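Local coordinates for protein predicted metal-dependent hydrolase of the TIM-barrel fold (Lactobacillus casei, PDB 2QPX) that probably acts as a zinc-dependent hydrolase of the amidohydrolase superfamily, holding two zinc ions in a TIM-barrel fold, at residues Asp290-Asn302 against Leu328-Phe341. Residues are numbered along the deposited sequence; the frame is centred on the assembly and turned at random. Where two conformers were deposited one is given.
Sequences DNLGPSGASRVFN and LAARQFKQALVAHF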
ATOM      1  N   ASP A 290     -11.011   0.177  12.429  0.70 19.31           N
ATOM      2  CA  ASP A 290     -12.176  -0.625  12.325  0.70 18.68           C
ATOM      3  C   ASP A 290     -13.449   0.190  12.590  0.70 20.94           C
ATOM      4  O   ASP A 290     -14.464  -0.068  11.948  0.70 20.56           O
ATOM      5  CB  ASP A 290     -12.071  -1.967  13.118  0.70 18.78           C
ATOM      6  CG  ASP A 290     -11.745  -1.858  14.614  0.70 18.04           C
ATOM      7  OD1 ASP A 290     -11.710  -0.735  15.194  0.70 16.06           O
ATOM      8  OD2 ASP A 290     -11.538  -3.011  15.213  0.70 17.34           O
ATOM      9  N   ASN A 291     -13.360   1.185  13.501  1.00 19.77           N
ATOM     10  CA  ASN A 291     -14.477   2.113  13.839  1.00 21.03           C
ATOM     11  C   ASN A 291     -14.413   3.452  13.105  1.00 22.07           C
ATOM     12  O   ASN A 291     -15.441   3.962  12.673  1.00 22.91           O
ATOM     13  CB  ASN A 291     -14.650   2.366  15.342  1.00 20.53           C
ATOM     14  CG  ASN A 291     -13.340   2.474  16.131  1.00 20.60           C
ATOM     15  OD1 ASN A 291     -12.268   2.668  15.562  1.00 22.15           O
ATOM     16  ND2 ASN A 291     -13.428   2.348  17.479  1.00 21.21           N
ATOM     17  N   LEU A 292     -13.238   4.041  12.971  1.00 20.00           N
ATOM     18  CA  LEU A 292     -13.173   5.401  12.366  1.00 21.50           C
ATOM     19  C   LEU A 292     -13.038   5.375  10.860  1.00 18.75           C
ATOM     20  O   LEU A 292     -13.189   6.411  10.181  1.00 21.01           O
ATOM     21  CB  LEU A 292     -12.080   6.266  13.021  1.00 21.87           C
ATOM     22  CG  LEU A 292     -12.149   6.429  14.557  1.00 20.48           C
ATOM     23  CD1 LEU A 292     -11.305   7.630  14.993  1.00 22.58           C
ATOM     24  CD2 LEU A 292     -13.585   6.569  15.037  1.00 22.24           C
ATOM     25  N   GLY A 293     -12.802   4.189  10.321  1.00 19.32           N
ATOM     26  CA  GLY A 293     -12.785   3.964   8.848  1.00 20.26           C
ATOM     27  C   GLY A 293     -13.675   2.786   8.540  1.00 20.64           C
ATOM     28  O   GLY A 293     -13.239   1.760   7.927  1.00 21.32           O
ATOM     29  N   PRO A 294     -14.941   2.897   8.936  1.00 19.49           N
ATOM     30  CA  PRO A 294     -15.794   1.710   8.975  1.00 20.97           C
ATOM     31  C   PRO A 294     -16.029   1.032   7.625  1.00 20.44           C
ATOM     32  O   PRO A 294     -16.154  -0.215   7.578  1.00 21.04           O
ATOM     33  CB  PRO A 294     -17.092   2.248   9.616  1.00 20.12           C
ATOM     34  CG  PRO A 294     -17.101   3.674   9.278  1.00 21.27           C
ATOM     35  CD  PRO A 294     -15.686   4.095   9.382  1.00 19.88           C
ATOM     36  N   SER A 295     -16.060   1.773   6.516  1.00 20.55           N
ATOM     37  CA  SER A 295     -16.181   1.089   5.191  1.00 20.90           C
ATOM     38  C   SER A 295     -14.943   0.259   4.795  1.00 21.38           C
ATOM     39  O   SER A 295     -14.984  -0.552   3.849  1.00 22.49           O
ATOM     40  CB  SER A 295     -16.515   2.082   4.084  1.00 22.00           C
ATOM     41  OG  SER A 295     -15.395   2.929   3.785  1.00 21.85           O
ATOM     42  N   GLY A 296     -13.818   0.469   5.486  1.00 19.77           N
ATOM     43  CA  GLY A 296     -12.585  -0.255   5.163  1.00 20.55           C
ATOM     44  C   GLY A 296     -12.313  -1.481   6.010  1.00 20.94           C
ATOM     45  O   GLY A 296     -11.398  -2.223   5.717  1.00 20.79           O
ATOM     46  N   ALA A 297     -13.108  -1.715   7.049  1.00 21.52           N
ATOM     47  CA  ALA A 297     -12.819  -2.779   8.010  1.00 19.39           C
ATOM     48  C   ALA A 297     -12.701  -4.178   7.340  1.00 18.67           C
ATOM     49  O   ALA A 297     -11.792  -4.922   7.648  1.00 18.58           O
ATOM     50  CB  ALA A 297     -13.896  -2.772   9.142  1.00 19.97           C
ATOM     51  N   SER A 298     -13.608  -4.544   6.441  1.00 20.14           N
ATOM     52  CA  SER A 298     -13.550  -5.857   5.777  0.50 21.02           C
ATOM     53  C   SER A 298     -12.333  -6.057   4.848  1.00 20.41           C
ATOM     54  O   SER A 298     -11.606  -7.064   4.944  1.00 18.25           O
ATOM     55  CB  SER A 298     -14.842  -6.106   5.009  0.50 22.65           C
ATOM     56  OG  SER A 298     -14.807  -7.312   4.271  0.50 23.97           O
ATOM     57  N   ARG A 299     -12.090  -5.105   3.958  1.00 19.87           N
ATOM     58  CA  ARG A 299     -10.928  -5.220   3.063  1.00 17.77           C
ATOM     59  C   ARG A 299      -9.620  -5.103   3.817  1.00 15.33           C
ATOM     60  O   ARG A 299      -8.670  -5.841   3.533  1.00 15.74           O
ATOM     61  CB  ARG A 299     -10.987  -4.256   1.891  1.00 19.49           C
ATOM     62  CG  ARG A 299     -10.582  -2.859   2.103  1.00 21.27           C
ATOM     63  CD  ARG A 299     -10.639  -2.039   0.759  1.00 22.93           C
ATOM     64  NE  ARG A 299     -12.026  -2.005   0.318  1.00 23.22           N
ATOM     65  CZ  ARG A 299     -12.916  -1.096   0.665  1.00 22.36           C
ATOM     66  NH1 ARG A 299     -12.585  -0.026   1.399  1.00 20.61           N
ATOM     67  NH2 ARG A 299     -14.162  -1.239   0.221  1.00 24.66           N
ATOM     68  N   VAL A 300      -9.572  -4.229   4.825  1.00 16.62           N
ATOM     69  CA  VAL A 300      -8.391  -4.130   5.697  1.00 17.07           C
ATOM     70  C   VAL A 300      -8.146  -5.400   6.487  1.00 14.56           C
ATOM     71  O   VAL A 300      -7.008  -5.885   6.546  1.00 16.70           O
ATOM     72  CB  VAL A 300      -8.420  -2.860   6.594  1.00 16.02           C
ATOM     73  CG1 VAL A 300      -7.290  -2.888   7.625  1.00 20.20           C
ATOM     74  CG2 VAL A 300      -8.306  -1.610   5.684  1.00 17.79           C
ATOM     75  N   PHE A 301      -9.199  -6.019   7.035  1.00 15.75           N
ATOM     76  CA  PHE A 301      -9.029  -7.290   7.691  1.00 16.05           C
ATOM     77  C   PHE A 301      -8.450  -8.319   6.725  1.00 14.57           C
ATOM     78  O   PHE A 301      -7.487  -9.046   7.038  1.00 16.16           O
ATOM     79  CB  PHE A 301     -10.350  -7.788   8.289  1.00 16.27           C
ATOM     80  CG  PHE A 301     -10.202  -9.083   9.005  1.00 15.24           C
ATOM     81  CD1 PHE A 301      -9.815  -9.103  10.341  1.00 20.14           C
ATOM     82  CD2 PHE A 301     -10.360 -10.276   8.344  1.00 16.72           C
ATOM     83  CE1 PHE A 301      -9.596 -10.314  10.982  1.00 18.65           C
ATOM     84  CE2 PHE A 301     -10.125 -11.477   8.980  1.00 16.37           C
ATOM     85  CZ  PHE A 301      -9.761 -11.504  10.280  1.00 18.56           C
ATOM     86  N   ASN A 302      -9.052  -8.415   5.536  1.00 15.57           N
ATOM     87  CA  ASN A 302      -8.600  -9.396   4.586  1.00 17.56           C
ATOM     88  C   ASN A 302      -7.133  -9.191   4.223  1.00 15.45           C
ATOM     89  O   ASN A 302      -6.361 -10.142   4.141  1.00 16.71           O
ATOM     90  CB  ASN A 302      -9.428  -9.327   3.308  1.00 16.35           C
ATOM     91  CG  ASN A 302     -10.872  -9.744   3.487  1.00 19.61           C
ATOM     92  OD1 ASN A 302     -11.226 -10.426   4.454  1.00 20.42           O
ATOM     93  ND2 ASN A 302     -11.727  -9.341   2.519  1.00 19.79           N
ATOM     94  N   LEU A 328     -19.394   0.422  17.366  1.00 16.10           N
ATOM     95  CA  LEU A 328     -19.114   0.451  15.919  1.00 15.50           C
ATOM     96  C   LEU A 328     -17.908  -0.416  15.550  1.00 15.28           C
ATOM     97  O   LEU A 328     -17.929  -1.154  14.570  1.00 15.33           O
ATOM     98  CB  LEU A 328     -18.956   1.865  15.375  1.00 17.35           C
ATOM     99  CG  LEU A 328     -18.835   2.003  13.849  1.00 17.45           C
ATOM    100  CD1 LEU A 328     -20.030   1.411  13.178  1.00 20.17           C
ATOM    101  CD2 LEU A 328     -18.669   3.485  13.461  1.00 18.65           C
ATOM    102  N   ALA A 329     -16.883  -0.389  16.400  1.00 15.38           N
ATOM    103  CA  ALA A 329     -15.712  -1.227  16.204  1.00 15.59           C
ATOM    104  C   ALA A 329     -16.116  -2.672  16.208  1.00 14.29           C
ATOM    105  O   ALA A 329     -15.704  -3.455  15.345  1.00 14.95           O
ATOM    106  CB  ALA A 329     -14.627  -0.958  17.320  1.00 16.01           C
ATOM    107  N   ALA A 330     -16.889  -3.047  17.220  1.00 14.71           N
ATOM    108  CA  ALA A 330     -17.367  -4.437  17.328  1.00 14.73           C
ATOM    109  C   ALA A 330     -18.206  -4.879  16.119  1.00 14.54           C
ATOM    110  O   ALA A 330     -18.016  -5.981  15.561  1.00 16.24           O
ATOM    111  CB  ALA A 330     -18.142  -4.619  18.655  1.00 15.42           C
ATOM    112  N   ARG A 331     -19.116  -4.026  15.709  1.00 15.20           N
ATOM    113  CA  ARG A 331     -19.990  -4.365  14.592  0.50 17.55           C
ATOM    114  C   ARG A 331     -19.195  -4.536  13.307  1.00 16.60           C
ATOM    115  O   ARG A 331     -19.387  -5.534  12.588  1.00 17.23           O
ATOM    116  CB  ARG A 331     -21.087  -3.331  14.382  0.50 18.65           C
ATOM    117  CG  ARG A 331     -22.008  -3.769  13.243  0.50 19.83           C
ATOM    118  CD  ARG A 331     -23.306  -3.015  13.256  0.50 22.16           C
ATOM    119  NE  ARG A 331     -24.169  -3.474  14.334  0.50 22.88           N
ATOM    120  CZ  ARG A 331     -25.253  -2.827  14.755  0.50 19.04           C
ATOM    121  NH1 ARG A 331     -25.616  -1.685  14.192  0.50 21.91           N
ATOM    122  NH2 ARG A 331     -25.970  -3.333  15.740  0.50 21.67           N
ATOM    123  N   GLN A 332     -18.289  -3.602  13.030  1.00 15.30           N
ATOM    124  CA  GLN A 332     -17.553  -3.677  11.765  1.00 16.18           C
ATOM    125  C   GLN A 332     -16.569  -4.840  11.772  1.00 14.93           C
ATOM    126  O   GLN A 332     -16.353  -5.498  10.746  1.00 15.77           O
ATOM    127  CB  GLN A 332     -16.817  -2.372  11.449  1.00 16.50           C
ATOM    128  CG  GLN A 332     -17.745  -1.169  11.316  1.00 17.16           C
ATOM    129  CD  GLN A 332     -18.904  -1.370  10.368  1.00 21.09           C
ATOM    130  OE1 GLN A 332     -19.989  -1.731  10.806  1.00 22.70           O
ATOM    131  NE2 GLN A 332     -18.658  -1.229   9.049  1.00 20.53           N
ATOM    132  N   PHE A 333     -15.929  -5.092  12.901  1.00 15.36           N
ATOM    133  CA  PHE A 333     -15.003  -6.206  13.012  1.00 15.53           C
ATOM    134  C   PHE A 333     -15.728  -7.561  12.900  1.00 16.50           C
ATOM    135  O   PHE A 333     -15.289  -8.451  12.177  1.00 16.63           O
ATOM    136  CB  PHE A 333     -14.207  -6.099  14.306  1.00 16.68           C
ATOM    137  CG  PHE A 333     -12.994  -6.999  14.363  1.00 16.97           C
ATOM    138  CD1 PHE A 333     -11.794  -6.616  13.758  1.00 17.93           C
ATOM    139  CD2 PHE A 333     -13.038  -8.202  15.002  1.00 19.57           C
ATOM    140  CE1 PHE A 333     -10.684  -7.410  13.816  1.00 17.80           C
ATOM    141  CE2 PHE A 333     -11.909  -9.024  15.072  1.00 17.97           C
ATOM    142  CZ  PHE A 333     -10.741  -8.627  14.499  1.00 19.00           C
ATOM    143  N   LYS A 334     -16.845  -7.711  13.603  1.00 16.35           N
ATOM    144  CA  LYS A 334     -17.599  -8.957  13.527  1.00 17.61           C
ATOM    145  C   LYS A 334     -18.110  -9.187  12.099  1.00 16.77           C
ATOM    146  O   LYS A 334     -18.040 -10.318  11.583  1.00 18.59           O
ATOM    147  CB  LYS A 334     -18.715  -8.992  14.559  1.00 16.97           C
ATOM    148  CG  LYS A 334     -18.210  -9.334  15.948  1.00 18.12           C
ATOM    149  CD  LYS A 334     -19.343  -9.571  16.949  1.00 18.03           C
ATOM    150  CE  LYS A 334     -18.804 -10.304  18.168  1.00 18.48           C
ATOM    151  NZ  LYS A 334     -19.874 -10.856  19.095  1.00 19.14           N
ATOM    152  N   GLN A 335     -18.570  -8.134  11.413  1.00 16.85           N
ATOM    153  CA  GLN A 335     -18.956  -8.251   9.995  0.80 17.10           C
ATOM    154  C   GLN A 335     -17.781  -8.705   9.128  1.00 17.62           C
ATOM    155  O   GLN A 335     -17.933  -9.563   8.220  1.00 17.33           O
ATOM    156  CB  GLN A 335     -19.528  -6.935   9.484  0.80 17.18           C
ATOM    157  CG  GLN A 335     -19.901  -6.964   8.027  0.80 19.05           C
ATOM    158  CD  GLN A 335     -20.489  -5.654   7.554  0.80 23.90           C
ATOM    159  OE1 GLN A 335     -21.699  -5.554   7.218  0.80 34.52           O
ATOM    160  NE2 GLN A 335     -19.658  -4.643   7.520  0.80 24.87           N
ATOM    161  N   ALA A 336     -16.595  -8.151   9.392  1.00 16.42           N
ATOM    162  CA  ALA A 336     -15.397  -8.542   8.638  1.00 16.83           C
ATOM    163  C   ALA A 336     -15.097 -10.017   8.820  1.00 16.25           C
ATOM    164  O   ALA A 336     -14.669 -10.694   7.869  1.00 17.03           O
ATOM    165  CB  ALA A 336     -14.199  -7.678   9.043  1.00 16.38           C
ATOM    166  N   LEU A 337     -15.235 -10.510  10.042  1.00 15.75           N
ATOM    167  CA  LEU A 337     -14.948 -11.904  10.315  1.00 16.71           C
ATOM    168  C   LEU A 337     -15.898 -12.820   9.541  1.00 17.76           C
ATOM    169  O   LEU A 337     -15.458 -13.811   8.947  1.00 19.16           O
ATOM    170  CB  LEU A 337     -15.059 -12.199  11.783  1.00 16.88           C
ATOM    171  CG  LEU A 337     -14.070 -11.526  12.732  1.00 18.78           C
ATOM    172  CD1 LEU A 337     -14.480 -11.834  14.192  1.00 20.64           C
ATOM    173  CD2 LEU A 337     -12.648 -11.968  12.453  1.00 23.48           C
ATOM    174  N   VAL A 338     -17.194 -12.499   9.558  1.00 17.75           N
ATOM    175  CA  VAL A 338     -18.148 -13.330   8.785  1.00 18.93           C
ATOM    176  C   VAL A 338     -17.826 -13.341   7.304  1.00 19.11           C
ATOM    177  O   VAL A 338     -17.824 -14.399   6.679  1.00 20.81           O
ATOM    178  CB  VAL A 338     -19.597 -12.836   8.991  1.00 19.98           C
ATOM    179  CG1 VAL A 338     -20.615 -13.588   8.096  1.00 19.55           C
ATOM    180  CG2 VAL A 338     -19.996 -12.950  10.458  1.00 18.93           C
ATOM    181  N   ALA A 339     -17.538 -12.168   6.732  1.00 18.64           N
ATOM    182  CA  ALA A 339     -17.279 -12.037   5.311  1.00 20.16           C
ATOM    183  C   ALA A 339     -16.005 -12.784   4.943  1.00 20.89           C
ATOM    184  O   ALA A 339     -15.927 -13.389   3.900  1.00 24.69           O
ATOM    185  CB  ALA A 339     -17.169 -10.565   4.904  1.00 20.75           C
ATOM    186  N   HIS A 340     -15.016 -12.771   5.828  1.00 19.23           N
ATOM    187  CA  HIS A 340     -13.747 -13.421   5.547  1.00 18.46           C
ATOM    188  C   HIS A 340     -13.861 -14.937   5.641  1.00 19.50           C
ATOM    189  O   HIS A 340     -13.401 -15.681   4.758  1.00 20.29           O
ATOM    190  CB  HIS A 340     -12.679 -12.955   6.537  1.00 17.34           C
ATOM    191  CG  HIS A 340     -11.322 -13.541   6.264  1.00 16.13           C
ATOM    192  ND1 HIS A 340     -10.491 -13.064   5.267  1.00 21.36           N
ATOM    193  CD2 HIS A 340     -10.684 -14.604   6.814  1.00 16.69           C
ATOM    194  CE1 HIS A 340      -9.378 -13.778   5.262  1.00 19.78           C
ATOM    195  NE2 HIS A 340      -9.461 -14.715   6.191  1.00 17.59           N
ATOM    196  N   PHE A 341     -14.398 -15.399   6.744  1.00 20.61           N
ATOM    197  CA  PHE A 341     -14.392 -16.817   7.018  1.00 20.08           C
ATOM    198  C   PHE A 341     -15.480 -17.608   6.300  1.00 19.61           C
ATOM    199  O   PHE A 341     -15.277 -18.813   6.059  1.00 21.12           O
ATOM    200  CB  PHE A 341     -14.448 -17.100   8.506  1.00 20.83           C
ATOM    201  CG  PHE A 341     -13.160 -16.777   9.213  1.00 19.53           C
ATOM    202  CD1 PHE A 341     -12.036 -17.554   9.024  1.00 21.66           C
ATOM    203  CD2 PHE A 341     -13.061 -15.653  10.011  1.00 19.08           C
ATOM    204  CE1 PHE A 341     -10.832 -17.219   9.652  1.00 20.53           C
ATOM    205  CE2 PHE A 341     -11.887 -15.323  10.639  1.00 19.21           C
ATOM    206  CZ  PHE A 341     -10.772 -16.101  10.466  1.00 20.33           C
TER
HETATM  207  O   HOH W   1     -13.723  -9.459   5.538  1.00 20.59           O
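Phe301 plugs as a knob into a hole formed by Phe333, Ala336, Leu337 and His340, locking helix 297-304 against helix 323-342, two outer helices of the TIM barrel; the axes of segments 297-302 and 328-341 approach to 8.6 Å at a crossing angle of -56°. Its CB rests on the Ala336 methyl. With CG anti to the backbone N (chi1 -179°), the ring passes between two aromatics: CD1 meets Phe333 CE1 in an offset edge-to-face pair, while on the other flank CD2 lies against His340 CB and CG, and Phe301 CE2 sits 3.6 Å from His340 CG, over one face of the imidazole, in a T-shaped pair. CE1, also near Phe333 CZ, and the tip, CZ, both touch Leu337 CD2. Toward the start of segment 328-341, Gln332 lays CB and CG against Asp290 O, Ala297 CB and Pro294 CB; a bend at chi2 (-52°) carries NE2 over Pro294 O, to which it donates at 3.1 Å from above the carbonyl plane. A leucine here would probably leave Pro294 O without this bond and the turn into helix 297-304 less firmly held. Asn291, near the zinc ligand Asp318, packs on Ala329 and gives its ND2 to Ser317 O. His340 NE2 bonds Tyr310 OH, and its ND1 donates 2.9 Å to Asn302 OD1.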